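Local coordinates for protein DNA polymerase (Bacillus phage phi29, PDB 2PY5) that replicates the viral genome by protein-primed, strand-displacing DNA synthesis with high processivity and proofreads its product with a 3'-5' exonuclease, at residues F[360-371]-F[382-393]; F[122-130]-F[169-177]. The protein carries 2 engineered substitutions. All coordinates share one frame; numbering follows the deposited sequence.

Interaction 1 (F[360-371]-F[382-393]). With EDO (1,2-ethanediol), chain H; EDO (1,2-ethanediol), chain N; nucleotides of chain C.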
loop_
_atom_site.group_PDB
_atom_site.type_symbol
_atom_site.label_atom_id
_atom_site.label_comp_id
_atom_site.label_asym_id
_atom_site.label_seq_id
_atom_site.Cartn_x
_atom_site.Cartn_y
_atom_site.Cartn_z
ATOM N N PHE F 360 -13.453 -17.467 2.597
ATOM C CA PHE F 360 -12.817 -16.909 1.404
ATOM C C PHE F 360 -12.476 -17.926 0.325
ATOM O O PHE F 360 -11.885 -17.555 -0.693
ATOM C CB PHE F 360 -11.543 -16.150 1.800
ATOM C CG PHE F 360 -11.791 -15.035 2.751
ATOM C CD1 PHE F 360 -11.639 -15.214 4.115
ATOM C CD2 PHE F 360 -12.225 -13.818 2.283
ATOM C CE1 PHE F 360 -11.866 -14.169 4.969
ATOM C CE2 PHE F 360 -12.482 -12.775 3.153
ATOM C CZ PHE F 360 -12.295 -12.961 4.492
ATOM N N LYS F 361 -12.872 -19.183 0.520
ATOM C CA LYS F 361 -12.464 -20.262 -0.372
ATOM C C LYS F 361 -12.835 -19.973 -1.827
ATOM O O LYS F 361 -11.987 -20.024 -2.714
ATOM C CB LYS F 361 -13.106 -21.574 0.031
ATOM C CG LYS F 361 -12.678 -22.715 -0.853
ATOM C CD LYS F 361 -13.129 -24.035 -0.298
ATOM C CE LYS F 361 -13.171 -25.093 -1.366
ATOM N NZ LYS F 361 -11.872 -25.256 -2.079
ATOM N N ASP F 362 -14.112 -19.685 -2.076
ATOM C CA ASP F 362 -14.576 -19.542 -3.456
ATOM C C ASP F 362 -13.957 -18.325 -4.145
ATOM O O ASP F 362 -13.648 -18.379 -5.329
ATOM C CB ASP F 362 -16.108 -19.485 -3.524
ATOM C CG ASP F 362 -16.774 -20.811 -3.161
ATOM O OD1 ASP F 362 -16.111 -21.877 -3.192
ATOM O OD2 ASP F 362 -17.992 -20.785 -2.866
ATOM N N PHE F 363 -13.780 -17.236 -3.411
ATOM C CA PHE F 363 -13.176 -16.012 -3.976
ATOM C C PHE F 363 -11.728 -16.262 -4.337
ATOM O O PHE F 363 -11.257 -15.909 -5.418
ATOM C CB PHE F 363 -13.255 -14.869 -2.952
ATOM C CG PHE F 363 -12.605 -13.583 -3.410
ATOM C CD1 PHE F 363 -13.297 -12.697 -4.223
ATOM C CD2 PHE F 363 -11.300 -13.256 -3.030
ATOM C CE1 PHE F 363 -12.700 -11.503 -4.661
ATOM C CE2 PHE F 363 -10.708 -12.062 -3.469
ATOM C CZ PHE F 363 -11.420 -11.185 -4.259
ATOM N N ILE F 364 -11.009 -16.879 -3.417
ATOM C CA ILE F 364 -9.595 -17.135 -3.653
ATOM C C ILE F 364 -9.409 -18.174 -4.757
ATOM O O ILE F 364 -8.541 -18.027 -5.606
ATOM C CB ILE F 364 -8.865 -17.527 -2.345
ATOM C CG1 ILE F 364 -8.834 -16.317 -1.404
ATOM C CG2 ILE F 364 -7.448 -18.047 -2.640
ATOM C CD1 ILE F 364 -8.324 -16.595 -0.010
ATOM N N ASP F 365 -10.226 -19.227 -4.764
ATOM C CA ASP F 365 -10.168 -20.215 -5.849
ATOM C C ASP F 365 -10.377 -19.554 -7.216
ATOM O O ASP F 365 -9.648 -19.854 -8.160
ATOM C CB ASP F 365 -11.221 -21.303 -5.633
ATOM C CG ASP F 365 -10.847 -22.303 -4.525
ATOM O OD1 ASP F 365 -9.684 -22.299 -4.052
ATOM O OD2 ASP F 365 -11.719 -23.116 -4.142
ATOM N N LYS F 366 -11.360 -18.656 -7.308
ATOM C CA LYS F 366 -11.700 -17.987 -8.581
ATOM C C LYS F 366 -10.530 -17.185 -9.103
ATOM O O LYS F 366 -10.107 -17.354 -10.246
ATOM C CB LYS F 366 -12.915 -17.066 -8.422
ATOM C CG LYS F 366 -13.233 -16.196 -9.671
ATOM C CD LYS F 366 -14.288 -15.139 -9.376
ATOM C CE LYS F 366 -14.322 -14.033 -10.433
ATOM N NZ LYS F 366 -15.052 -14.443 -11.643
ATOM N N TRP F 367 -10.003 -16.307 -8.259
ATOM C CA TRP F 367 -8.978 -15.379 -8.717
ATOM C C TRP F 367 -7.605 -16.043 -8.826
ATOM O O TRP F 367 -6.794 -15.644 -9.656
ATOM C CB TRP F 367 -8.985 -14.106 -7.853
ATOM C CG TRP F 367 -10.173 -13.298 -8.173
ATOM C CD1 TRP F 367 -11.326 -13.181 -7.450
ATOM C CD2 TRP F 367 -10.364 -12.525 -9.356
ATOM N NE1 TRP F 367 -12.205 -12.345 -8.092
ATOM C CE2 TRP F 367 -11.644 -11.936 -9.273
ATOM C CE3 TRP F 367 -9.569 -12.262 -10.479
ATOM C CZ2 TRP F 367 -12.157 -11.111 -10.283
ATOM C CZ3 TRP F 367 -10.066 -11.433 -11.471
ATOM C CH2 TRP F 367 -11.354 -10.868 -11.369
ATOM N N THR F 368 -7.347 -17.065 -8.015
ATOM C CA THR F 368 -6.132 -17.862 -8.173
ATOM C C THR F 368 -6.153 -18.602 -9.523
ATOM O O THR F 368 -5.150 -18.626 -10.236
ATOM C CB THR F 368 -5.926 -18.835 -6.994
ATOM O OG1 THR F 368 -5.862 -18.092 -5.772
ATOM C CG2 THR F 368 -4.640 -19.615 -7.149
ATOM N N TYR F 369 -7.301 -19.160 -9.911
ATOM C CA TYR F 369 -7.388 -19.803 -11.224
ATOM C C TYR F 369 -7.075 -18.829 -12.353
ATOM O O TYR F 369 -6.303 -19.137 -13.264
ATOM C CB TYR F 369 -8.777 -20.400 -11.445
ATOM C CG TYR F 369 -8.878 -21.137 -12.750
ATOM C CD1 TYR F 369 -8.349 -22.411 -12.882
ATOM C CD2 TYR F 369 -9.479 -20.556 -13.860
ATOM C CE1 TYR F 369 -8.431 -23.101 -14.082
ATOM C CE2 TYR F 369 -9.558 -21.233 -15.071
ATOM C CZ TYR F 369 -9.033 -22.511 -15.173
ATOM O OH TYR F 369 -9.093 -23.218 -16.355
ATOM N N ILE F 370 -7.677 -17.643 -12.290
ATOM C CA ILE F 370 -7.430 -16.612 -13.301
ATOM C C ILE F 370 -5.940 -16.231 -13.314
ATOM O O ILE F 370 -5.322 -16.148 -14.378
ATOM C CB ILE F 370 -8.341 -15.389 -13.107
ATOM C CG1 ILE F 370 -9.796 -15.774 -13.408
ATOM C CG2 ILE F 370 -7.881 -14.240 -14.002
ATOM C CD1 ILE F 370 -10.817 -14.747 -12.958
ATOM N N LYS F 371 -5.357 -16.048 -12.133
ATOM C CA LYS F 371 -3.920 -15.732 -12.026
ATOM C C LYS F 371 -3.069 -16.789 -12.722
ATOM O O LYS F 371 -2.186 -16.476 -13.528
ATOM C CB LYS F 371 -3.507 -15.637 -10.555
ATOM C CG LYS F 371 -2.046 -15.279 -10.326
ATOM C CD LYS F 371 -1.718 -15.378 -8.839
ATOM C CE LYS F 371 -0.225 -15.479 -8.566
ATOM N NZ LYS F 371 0.020 -16.041 -7.195
ATOM N N ALA F 382 -5.671 -10.094 -11.426
ATOM C CA ALA F 382 -6.042 -11.196 -10.523
ATOM C C ALA F 382 -5.278 -11.096 -9.206
ATOM O O ALA F 382 -5.839 -11.289 -8.131
ATOM C CB ALA F 382 -5.797 -12.540 -11.197
ATOM N N LYS F 383 -3.990 -10.780 -9.288
ATOM C CA LYS F 383 -3.177 -10.549 -8.100
ATOM C C LYS F 383 -3.737 -9.386 -7.295
ATOM O O LYS F 383 -3.840 -9.435 -6.072
ATOM C CB LYS F 383 -1.737 -10.273 -8.511
ATOM C CG LYS F 383 -1.069 -11.486 -9.151
ATOM C CD LYS F 383 0.177 -11.117 -9.919
ATOM C CE LYS F 383 1.263 -10.585 -9.036
ATOM N NZ LYS F 383 2.451 -10.199 -9.872
ATOM N N LEU F 384 -4.113 -8.324 -7.999
ATOM C CA LEU F 384 -4.677 -7.167 -7.348
ATOM C C LEU F 384 -5.974 -7.511 -6.611
ATOM O O LEU F 384 -6.184 -7.085 -5.476
ATOM C CB LEU F 384 -4.899 -6.050 -8.379
ATOM C CG LEU F 384 -5.082 -4.633 -7.883
ATOM C CD1 LEU F 384 -3.909 -4.130 -7.032
ATOM C CD2 LEU F 384 -5.270 -3.744 -9.108
ATOM N N MET F 385 -6.829 -8.324 -7.222
ATOM C CA MET F 385 -8.069 -8.734 -6.564
ATOM C C MET F 385 -7.789 -9.546 -5.286
ATOM O O MET F 385 -8.400 -9.333 -4.246
ATOM C CB MET F 385 -8.941 -9.549 -7.518
ATOM C CG MET F 385 -9.609 -8.714 -8.606
ATOM S SD MET F 385 -10.868 -7.609 -7.977
ATOM C CE MET F 385 -12.207 -8.744 -7.576
ATOM N N LEU F 386 -6.842 -10.463 -5.372
ATOM C CA LEU F 386 -6.477 -11.301 -4.226
ATOM C C LEU F 386 -5.844 -10.489 -3.107
ATOM O O LEU F 386 -6.070 -10.759 -1.928
ATOM C CB LEU F 386 -5.508 -12.394 -4.679
ATOM C CG LEU F 386 -6.158 -13.493 -5.518
ATOM C CD1 LEU F 386 -5.109 -14.288 -6.271
ATOM C CD2 LEU F 386 -7.017 -14.423 -4.638
ATOM N N ASN F 387 -5.025 -9.506 -3.490
ATOM C CA ASN F 387 -4.167 -8.783 -2.524
ATOM C C ASN F 387 -4.883 -7.613 -1.836
ATOM O O ASN F 387 -4.493 -7.205 -0.743
ATOM C CB ASN F 387 -2.897 -8.274 -3.216
ATOM C CG ASN F 387 -1.925 -9.385 -3.554
ATOM O OD1 ASN F 387 -1.920 -10.432 -2.894
ATOM N ND2 ASN F 387 -1.062 -9.154 -4.557
ATOM N N SER F 388 -5.925 -7.078 -2.467
ATOM C CA SER F 388 -6.568 -5.847 -2.022
ATOM C C SER F 388 -7.830 -6.078 -1.173
ATOM O O SER F 388 -8.474 -5.115 -0.750
ATOM C CB SER F 388 -6.927 -4.979 -3.238
ATOM O OG SER F 388 -5.823 -4.740 -4.098
ATOM N N LEU F 389 -8.143 -7.330 -0.867
ATOM C CA LEU F 389 -9.346 -7.633 -0.092
ATOM C C LEU F 389 -9.211 -7.430 1.437
ATOM O O LEU F 389 -10.054 -6.762 2.052
ATOM C CB LEU F 389 -9.811 -9.082 -0.365
ATOM C CG LEU F 389 -11.115 -9.458 0.325
ATOM C CD1 LEU F 389 -12.276 -8.521 0.047
ATOM C CD2 LEU F 389 -11.482 -10.901 -0.092
ATOM N N TYR F 390 -8.195 -8.007 2.079
ATOM C CA TYR F 390 -8.239 -8.062 3.543
ATOM C C TYR F 390 -8.281 -6.677 4.170
ATOM O O TYR F 390 -8.942 -6.445 5.187
ATOM C CB TYR F 390 -7.092 -8.897 4.150
ATOM C CG TYR F 390 -5.789 -8.157 4.368
ATOM C CD1 TYR F 390 -5.581 -7.397 5.512
ATOM C CD2 TYR F 390 -4.781 -8.214 3.431
ATOM C CE1 TYR F 390 -4.411 -6.721 5.706
ATOM C CE2 TYR F 390 -3.593 -7.530 3.620
ATOM C CZ TYR F 390 -3.424 -6.782 4.757
ATOM O OH TYR F 390 -2.237 -6.111 4.965
ATOM N N GLY F 391 -7.557 -5.744 3.554
ATOM C CA GLY F 391 -7.439 -4.415 4.118
ATOM C C GLY F 391 -8.756 -3.673 4.225
ATOM O O GLY F 391 -8.914 -2.791 5.058
ATOM N N LYS F 392 -9.705 -4.001 3.356
ATOM C CA LYS F 392 -11.004 -3.326 3.363
ATOM C C LYS F 392 -11.837 -3.666 4.603
ATOM O O LYS F 392 -12.692 -2.896 5.010
ATOM C CB LYS F 392 -11.769 -3.670 2.098
ATOM C CG LYS F 392 -11.208 -2.980 0.857
ATOM C CD LYS F 392 -11.550 -1.504 0.762
ATOM C CE LYS F 392 -13.016 -1.238 0.374
ATOM N NZ LYS F 392 -13.300 0.218 0.165
ATOM N N PHE F 393 -11.588 -4.825 5.201
ATOM C CA PHE F 393 -12.390 -5.224 6.364
ATOM C C PHE F 393 -12.220 -4.266 7.562
ATOM O O PHE F 393 -13.157 -4.043 8.323
ATOM C CB PHE F 393 -12.081 -6.669 6.758
ATOM C CG PHE F 393 -12.774 -7.679 5.893
ATOM C CD1 PHE F 393 -12.156 -8.219 4.776
ATOM C CD2 PHE F 393 -14.070 -8.051 6.176
ATOM C CE1 PHE F 393 -12.833 -9.119 3.981
ATOM C CE2 PHE F 393 -14.731 -8.944 5.402
ATOM C CZ PHE F 393 -14.117 -9.481 4.300
HETATM C C1 EDO H . 0.649 -12.601 -5.074
HETATM O O1 EDO H . 1.048 -11.217 -5.089
HETATM C C2 EDO H . -0.579 -12.776 -5.967
HETATM O O2 EDO H . -1.854 -12.632 -5.303
HETATM C C1 EDO N . -6.569 -21.295 -4.310
HETATM O O1 EDO N . -7.150 -22.145 -5.295
HETATM C C2 EDO N . -6.059 -22.142 -3.159
HETATM O O2 EDO N . -4.775 -22.685 -3.477
ATOM P P DC C 4 -10.534 2.455 -0.592
ATOM O OP1 DC C 4 -9.108 2.339 -0.964
ATOM O OP2 DC C 4 -11.598 1.772 -1.388
ATOM O "O5'" DC C 4 -10.793 2.012 0.911
ATOM C "C5'" DC C 4 -9.896 2.435 1.908
ATOM C "C4'" DC C 4 -9.569 1.255 2.806
ATOM O "O4'" DC C 4 -8.878 0.217 2.059
ATOM C "C3'" DC C 4 -8.614 1.619 3.927
ATOM O "O3'" DC C 4 -9.353 2.148 4.996
ATOM C "C2'" DC C 4 -7.991 0.284 4.259
ATOM C "C1'" DC C 4 -7.869 -0.339 2.880
ATOM N N1 DC C 4 -6.527 -0.124 2.281
ATOM C C2 DC C 4 -5.440 -0.824 2.836
ATOM O O2 DC C 4 -5.614 -1.574 3.815
ATOM N N3 DC C 4 -4.206 -0.658 2.304
ATOM C C4 DC C 4 -4.040 0.149 1.258
ATOM N N4 DC C 4 -2.796 0.265 0.770
ATOM C C5 DC C 4 -5.127 0.862 0.675
ATOM C C6 DC C 4 -6.344 0.706 1.206
#
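The fingers subdomain of this B-family polymerase is an antiparallel helical hairpin, and its two arms meet here through W367 and M385, A382 and L386. Helices 361-371 and 382-387 run in opposite senses at 157°, their axes 8.8 Å apart, and no hydrogen bond crosses between them. W367 supplies the broad surface. M385 lies on one face of the indole, its CG 3.7 Å from the centroid of the six-membered ring and almost on the ring normal. A chi1 of -73° sets that CG anti to the carbonyl carbon and over the ring for a CH-pi contact; bends at chi2 and chi3 then keep SD above the face, a longer Met-aromatic contact, and bring CE to W367 CZ2. On the other face lie K366 CE and I370 CD1 of the indole's own helix. A382 suits the closest approach of the backbones, since its small CB fits 3.6 Å from W367 O. L386 is a knob in the hole formed by I364, W367, T368 and K371, its CG against W367 CB. T368 OG1, 3.9 Å from L386 CD1, is satisfied within its own helix by a 2.7 Å bond to I364 O, on the face of that carbonyl opposite to T368 N.

K371, which contacts the phosphates of the incoming nucleotide, and K383, another nucleotide-binding residue, run past each other through their aliphatic parts, K371 CD 4.0 Å from K383 CG; the K383 amine bonds Q380. Farther along, F360 and F393 meet obliquely. L389 CD2 sits over a face of the F363 ring, 4.1 Å from its centroid, while M385 O lies at that ring's edge, 3.5 Å from F363 CZ.

Interaction 2 (F[122-130]-F[169-177]). With nucleotides of chain A.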
loop_
_atom_site.group_PDB
_atom_site.type_symbol
_atom_site.label_atom_id
_atom_site.label_comp_id
_atom_site.label_asym_id
_atom_site.label_seq_id
_atom_site.Cartn_x
_atom_site.Cartn_y
_atom_site.Cartn_z
ATOM N N SER F 122 -5.903 7.512 -10.782
ATOM C CA SER F 122 -5.620 6.169 -11.319
ATOM C C SER F 122 -4.654 5.378 -10.418
ATOM O O SER F 122 -4.618 4.142 -10.484
ATOM C CB SER F 122 -5.106 6.206 -12.753
ATOM O OG SER F 122 -4.014 7.081 -12.892
ATOM N N LEU F 123 -3.903 6.058 -9.545
ATOM C CA LEU F 123 -3.040 5.337 -8.582
ATOM C C LEU F 123 -3.856 4.495 -7.596
ATOM O O LEU F 123 -3.371 3.467 -7.060
ATOM C CB LEU F 123 -2.121 6.299 -7.825
ATOM C CG LEU F 123 -1.029 5.676 -6.960
ATOM C CD1 LEU F 123 -0.046 4.840 -7.742
ATOM C CD2 LEU F 123 -0.291 6.787 -6.200
ATOM N N LYS F 124 -5.107 4.902 -7.347
ATOM C CA LYS F 124 -5.978 4.140 -6.437
ATOM C C LYS F 124 -6.489 2.862 -7.118
ATOM O O LYS F 124 -6.824 1.881 -6.449
ATOM C CB LYS F 124 -7.147 5.015 -5.967
ATOM C CG LYS F 124 -6.722 6.267 -5.172
ATOM C CD LYS F 124 -6.228 5.934 -3.790
ATOM C CE LYS F 124 -5.829 7.192 -3.031
ATOM N NZ LYS F 124 -4.649 7.868 -3.620
ATOM N N LYS F 125 -6.578 2.918 -8.447
ATOM C CA LYS F 125 -6.975 1.782 -9.279
ATOM C C LYS F 125 -5.809 0.827 -9.574
ATOM O O LYS F 125 -5.979 -0.391 -9.559
ATOM C CB LYS F 125 -7.528 2.323 -10.592
ATOM C CG LYS F 125 -8.825 3.094 -10.445
ATOM C CD LYS F 125 -10.016 2.320 -10.925
ATOM C CE LYS F 125 -10.136 0.966 -10.252
ATOM N NZ LYS F 125 -11.385 0.222 -10.573
ATOM N N LEU F 126 -4.644 1.411 -9.842
ATOM C CA LEU F 126 -3.449 0.738 -10.300
ATOM C C LEU F 126 -2.297 1.231 -9.412
ATOM O O LEU F 126 -1.600 2.181 -9.754
ATOM C CB LEU F 126 -3.215 1.072 -11.784
ATOM C CG LEU F 126 -4.340 0.630 -12.740
ATOM C CD1 LEU F 126 -4.207 1.386 -14.087
ATOM C CD2 LEU F 126 -4.331 -0.886 -12.934
ATOM N N PRO F 127 -2.134 0.607 -8.226
ATOM C CA PRO F 127 -1.209 1.137 -7.208
ATOM C C PRO F 127 0.287 0.852 -7.465
ATOM O O PRO F 127 0.960 0.198 -6.663
ATOM C CB PRO F 127 -1.721 0.477 -5.926
ATOM C CG PRO F 127 -2.224 -0.860 -6.407
ATOM C CD PRO F 127 -2.899 -0.547 -7.715
ATOM N N PHE F 128 0.789 1.357 -8.592
ATOM C CA PHE F 128 2.184 1.178 -9.007
ATOM C C PHE F 128 2.567 2.391 -9.809
ATOM O O PHE F 128 1.691 3.040 -10.360
ATOM C CB PHE F 128 2.352 -0.065 -9.892
ATOM C CG PHE F 128 1.559 -1.249 -9.440
ATOM C CD1 PHE F 128 0.294 -1.486 -9.958
ATOM C CD2 PHE F 128 2.081 -2.111 -8.508
ATOM C CE1 PHE F 128 -0.447 -2.597 -9.532
ATOM C CE2 PHE F 128 1.359 -3.226 -8.077
ATOM C CZ PHE F 128 0.091 -3.453 -8.595
ATOM N N PRO F 129 3.874 2.692 -9.902
ATOM C CA PRO F 129 4.265 3.760 -10.832
ATOM C C PRO F 129 3.890 3.416 -12.280
ATOM O O PRO F 129 3.787 2.239 -12.629
ATOM C CB PRO F 129 5.782 3.821 -10.693
ATOM C CG PRO F 129 6.116 3.109 -9.444
ATOM C CD PRO F 129 5.022 2.108 -9.201
ATOM N N VAL F 130 3.724 4.442 -13.110
ATOM C CA VAL F 130 3.395 4.257 -14.532
ATOM C C VAL F 130 4.366 3.306 -15.252
ATOM O O VAL F 130 3.956 2.408 -15.985
ATOM C CB VAL F 130 3.345 5.613 -15.269
ATOM C CG1 VAL F 130 3.089 5.396 -16.767
ATOM C CG2 VAL F 130 2.271 6.483 -14.670
ATOM N N ASP F 169 2.922 8.419 -21.615
ATOM C CA ASP F 169 2.440 8.379 -20.226
ATOM C C ASP F 169 0.931 8.249 -20.142
ATOM O O ASP F 169 0.421 7.388 -19.418
ATOM C CB ASP F 169 2.847 9.627 -19.444
ATOM C CG ASP F 169 4.285 9.606 -18.998
ATOM O OD1 ASP F 169 4.990 8.609 -19.254
ATOM O OD2 ASP F 169 4.706 10.607 -18.373
ATOM N N ILE F 170 0.204 9.105 -20.857
ATOM C CA ILE F 170 -1.266 9.046 -20.792
ATOM C C ILE F 170 -1.814 7.783 -21.470
ATOM O O ILE F 170 -2.835 7.260 -21.056
ATOM C CB ILE F 170 -1.950 10.335 -21.332
ATOM C CG1 ILE F 170 -1.714 10.546 -22.843
ATOM C CG2 ILE F 170 -1.465 11.543 -20.516
ATOM C CD1 ILE F 170 -2.256 11.898 -23.353
ATOM N N GLN F 171 -1.123 7.264 -22.482
ATOM C CA GLN F 171 -1.599 6.076 -23.184
ATOM C C GLN F 171 -1.378 4.818 -22.350
ATOM O O GLN F 171 -2.185 3.902 -22.417
ATOM C CB GLN F 171 -0.941 5.937 -24.565
ATOM C CG GLN F 171 -1.492 4.749 -25.356
ATOM C CD GLN F 171 -1.120 4.743 -26.826
ATOM O OE1 GLN F 171 -1.132 3.691 -27.471
ATOM N NE2 GLN F 171 -0.807 5.904 -27.366
ATOM N N ILE F 172 -0.287 4.764 -21.585
ATOM C CA ILE F 172 -0.062 3.613 -20.685
ATOM C C ILE F 172 -1.237 3.489 -19.706
ATOM O O ILE F 172 -1.817 2.402 -19.547
ATOM C CB ILE F 172 1.255 3.749 -19.903
ATOM C CG1 ILE F 172 2.446 3.493 -20.828
ATOM C CG2 ILE F 172 1.286 2.759 -18.703
ATOM C CD1 ILE F 172 3.742 4.081 -20.316
ATOM N N ILE F 173 -1.583 4.596 -19.052
ATOM C CA ILE F 173 -2.681 4.588 -18.086
ATOM C C ILE F 173 -4.040 4.344 -18.792
ATOM O O ILE F 173 -4.863 3.591 -18.287
ATOM C CB ILE F 173 -2.685 5.855 -17.212
ATOM C CG1 ILE F 173 -1.429 5.897 -16.317
ATOM C CG2 ILE F 173 -3.950 5.909 -16.362
ATOM C CD1 ILE F 173 -1.234 4.668 -15.380
ATOM N N ALA F 174 -4.245 4.928 -19.971
ATOM C CA ALA F 174 -5.459 4.616 -20.745
ATOM C C ALA F 174 -5.582 3.130 -21.049
ATOM O O ALA F 174 -6.656 2.550 -20.905
ATOM C CB ALA F 174 -5.499 5.415 -22.052
ATOM N N GLU F 175 -4.494 2.513 -21.506
ATOM C CA GLU F 175 -4.514 1.094 -21.865
ATOM C C GLU F 175 -4.779 0.215 -20.640
ATOM O O GLU F 175 -5.552 -0.742 -20.705
ATOM C CB GLU F 175 -3.207 0.690 -22.546
ATOM C CG GLU F 175 -3.044 1.308 -23.960
ATOM C CD GLU F 175 -1.696 1.021 -24.613
ATOM O OE1 GLU F 175 -0.749 0.615 -23.905
ATOM O OE2 GLU F 175 -1.587 1.196 -25.847
ATOM N N ALA F 176 -4.111 0.534 -19.537
ATOM C CA ALA F 176 -4.238 -0.262 -18.316
ATOM C C ALA F 176 -5.638 -0.120 -17.720
ATOM O O ALA F 176 -6.242 -1.117 -17.332
ATOM C CB ALA F 176 -3.168 0.121 -17.286
ATOM N N LEU F 177 -6.150 1.109 -17.661
ATOM C CA LEU F 177 -7.497 1.316 -17.126
ATOM C C LEU F 177 -8.562 0.651 -17.984
ATOM O O LEU F 177 -9.505 0.072 -17.454
ATOM C CB LEU F 177 -7.823 2.787 -16.975
ATOM C CG LEU F 177 -7.099 3.506 -15.855
ATOM C CD1 LEU F 177 -7.403 4.981 -15.932
ATOM C CD2 LEU F 177 -7.530 2.941 -14.492
ATOM P P DT A 5 5.380 3.891 -5.445
ATOM O OP1 DT A 5 4.396 2.783 -5.412
ATOM O OP2 DT A 5 6.823 3.607 -5.543
ATOM O "O5'" DT A 5 4.976 4.868 -6.664
ATOM C "C5'" DT A 5 3.629 5.131 -6.952
ATOM C "C4'" DT A 5 3.447 6.599 -7.207
ATOM O "O4'" DT A 5 3.635 7.284 -5.964
ATOM C "C3'" DT A 5 4.448 7.232 -8.153
ATOM O "O3'" DT A 5 3.931 7.162 -9.452
ATOM C "C2'" DT A 5 4.551 8.670 -7.670
ATOM C "C1'" DT A 5 4.123 8.578 -6.218
ATOM N N1 DT A 5 5.202 8.761 -5.243
ATOM C C2 DT A 5 5.037 9.737 -4.304
ATOM O O2 DT A 5 4.059 10.480 -4.269
ATOM N N3 DT A 5 6.082 9.839 -3.437
ATOM C C4 DT A 5 7.222 9.053 -3.403
ATOM O O4 DT A 5 8.095 9.246 -2.566
ATOM C C5 DT A 5 7.325 8.034 -4.409
ATOM C C7 DT A 5 8.519 7.137 -4.471
ATOM C C6 DT A 5 6.315 7.930 -5.285
ATOM P P DT A 6 4.729 7.686 -10.734
ATOM O OP1 DT A 6 4.003 7.221 -11.910
ATOM O OP2 DT A 6 6.173 7.466 -10.593
ATOM O "O5'" DT A 6 4.591 9.285 -10.640
ATOM C "C5'" DT A 6 3.380 9.926 -11.005
ATOM C "C4'" DT A 6 3.522 11.388 -10.653
ATOM O "O4'" DT A 6 3.700 11.558 -9.236
ATOM C "C3'" DT A 6 4.750 12.039 -11.277
ATOM O "O3'" DT A 6 4.499 12.438 -12.623
ATOM C "C2'" DT A 6 5.007 13.203 -10.330
ATOM C "C1'" DT A 6 4.462 12.725 -8.989
ATOM N N1 DT A 6 5.511 12.349 -7.997
ATOM C C2 DT A 6 5.366 12.789 -6.706
ATOM O O2 DT A 6 4.433 13.468 -6.324
ATOM N N3 DT A 6 6.379 12.401 -5.865
ATOM C C4 DT A 6 7.479 11.620 -6.181
ATOM O O4 DT A 6 8.321 11.326 -5.337
ATOM C C5 DT A 6 7.549 11.168 -7.547
ATOM C C7 DT A 6 8.688 10.321 -8.008
ATOM C C6 DT A 6 6.570 11.552 -8.389
#
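V130 and L126 reach from segment 122-130 toward one side of helix 169-177, and each divides its contact between two residues of that helix. The branches of V130 separate: CG1 runs obliquely against I172, 3.7 Å from I172 CG2, while CG2 meets I173 CD1 at about a right angle to the isoleucine side chain. A chi1 of 176° turns the fork so that CG1, anti to the backbone N, faces I172 and CG2 faces I173. A beta-branched residue suits this place, because its two methyls touch two successive isoleucines close to the backbone. L126 is longer and uses one methyl: its CD1 comes 3.6 Å from A176 CB, where the small alanine admits it, and 3.7 Å from L177 CD2, the two leucines crossing at a slant. That same L177 methyl also packs on K125 CB, although the K125 amine leads off to D193 and the carbonyls of R187 and L185.

These residues belong to the 3'-5' exonuclease domain, where the segment that grips single-stranded DNA is laid on the helix carrying D169, which binds magnesium in a structure of this polymerase. P129 stands at the N-cap position of helix 130-136, and V130 N, at that helix's start, gives a nearly straight hydrogen bond (176°) to DT6 OP1 of chain A, 3.0 Å long. The helix N-terminus would be expected to add electrostatic attraction for the phosphate. L123, facing away from helix 169-177, lays CD1 3.8 Å from DT5 C5' of chain A, an apolar surface suited to the sugar.

S122, essential for exonucleolysis, shows both characters of its side chain: OG is hydrogen-bonded to H61 ND1 yet touches I173 CG2 at 3.7 Å, and its CB lies 4.1 Å from L177 CD1.

Overall arrangement
Interaction 2 comes first along the chain, in the N-terminal exonuclease domain, and closes before interaction 1 opens in the polymerisation region. Interaction 2 joins a DNA-binding segment to helix 160-182; interaction 1 pairs helix 361-373 with helix 376-387 and the short helix 390-393. Their centres are 21 Å apart, yet the synthetic and editing parts pack directly: L384 lays CD2 3.5 Å from K125 O and CD1 3.7 Å from P127 CG. A residue probably involved in positioning the templating nucleotide thus rests on the segment that holds single-stranded DNA for proofreading. Helix 190-202 also contacts both, through L384 and S388 of interaction 1 and through K125, salt-bridged to D193, of interaction 2.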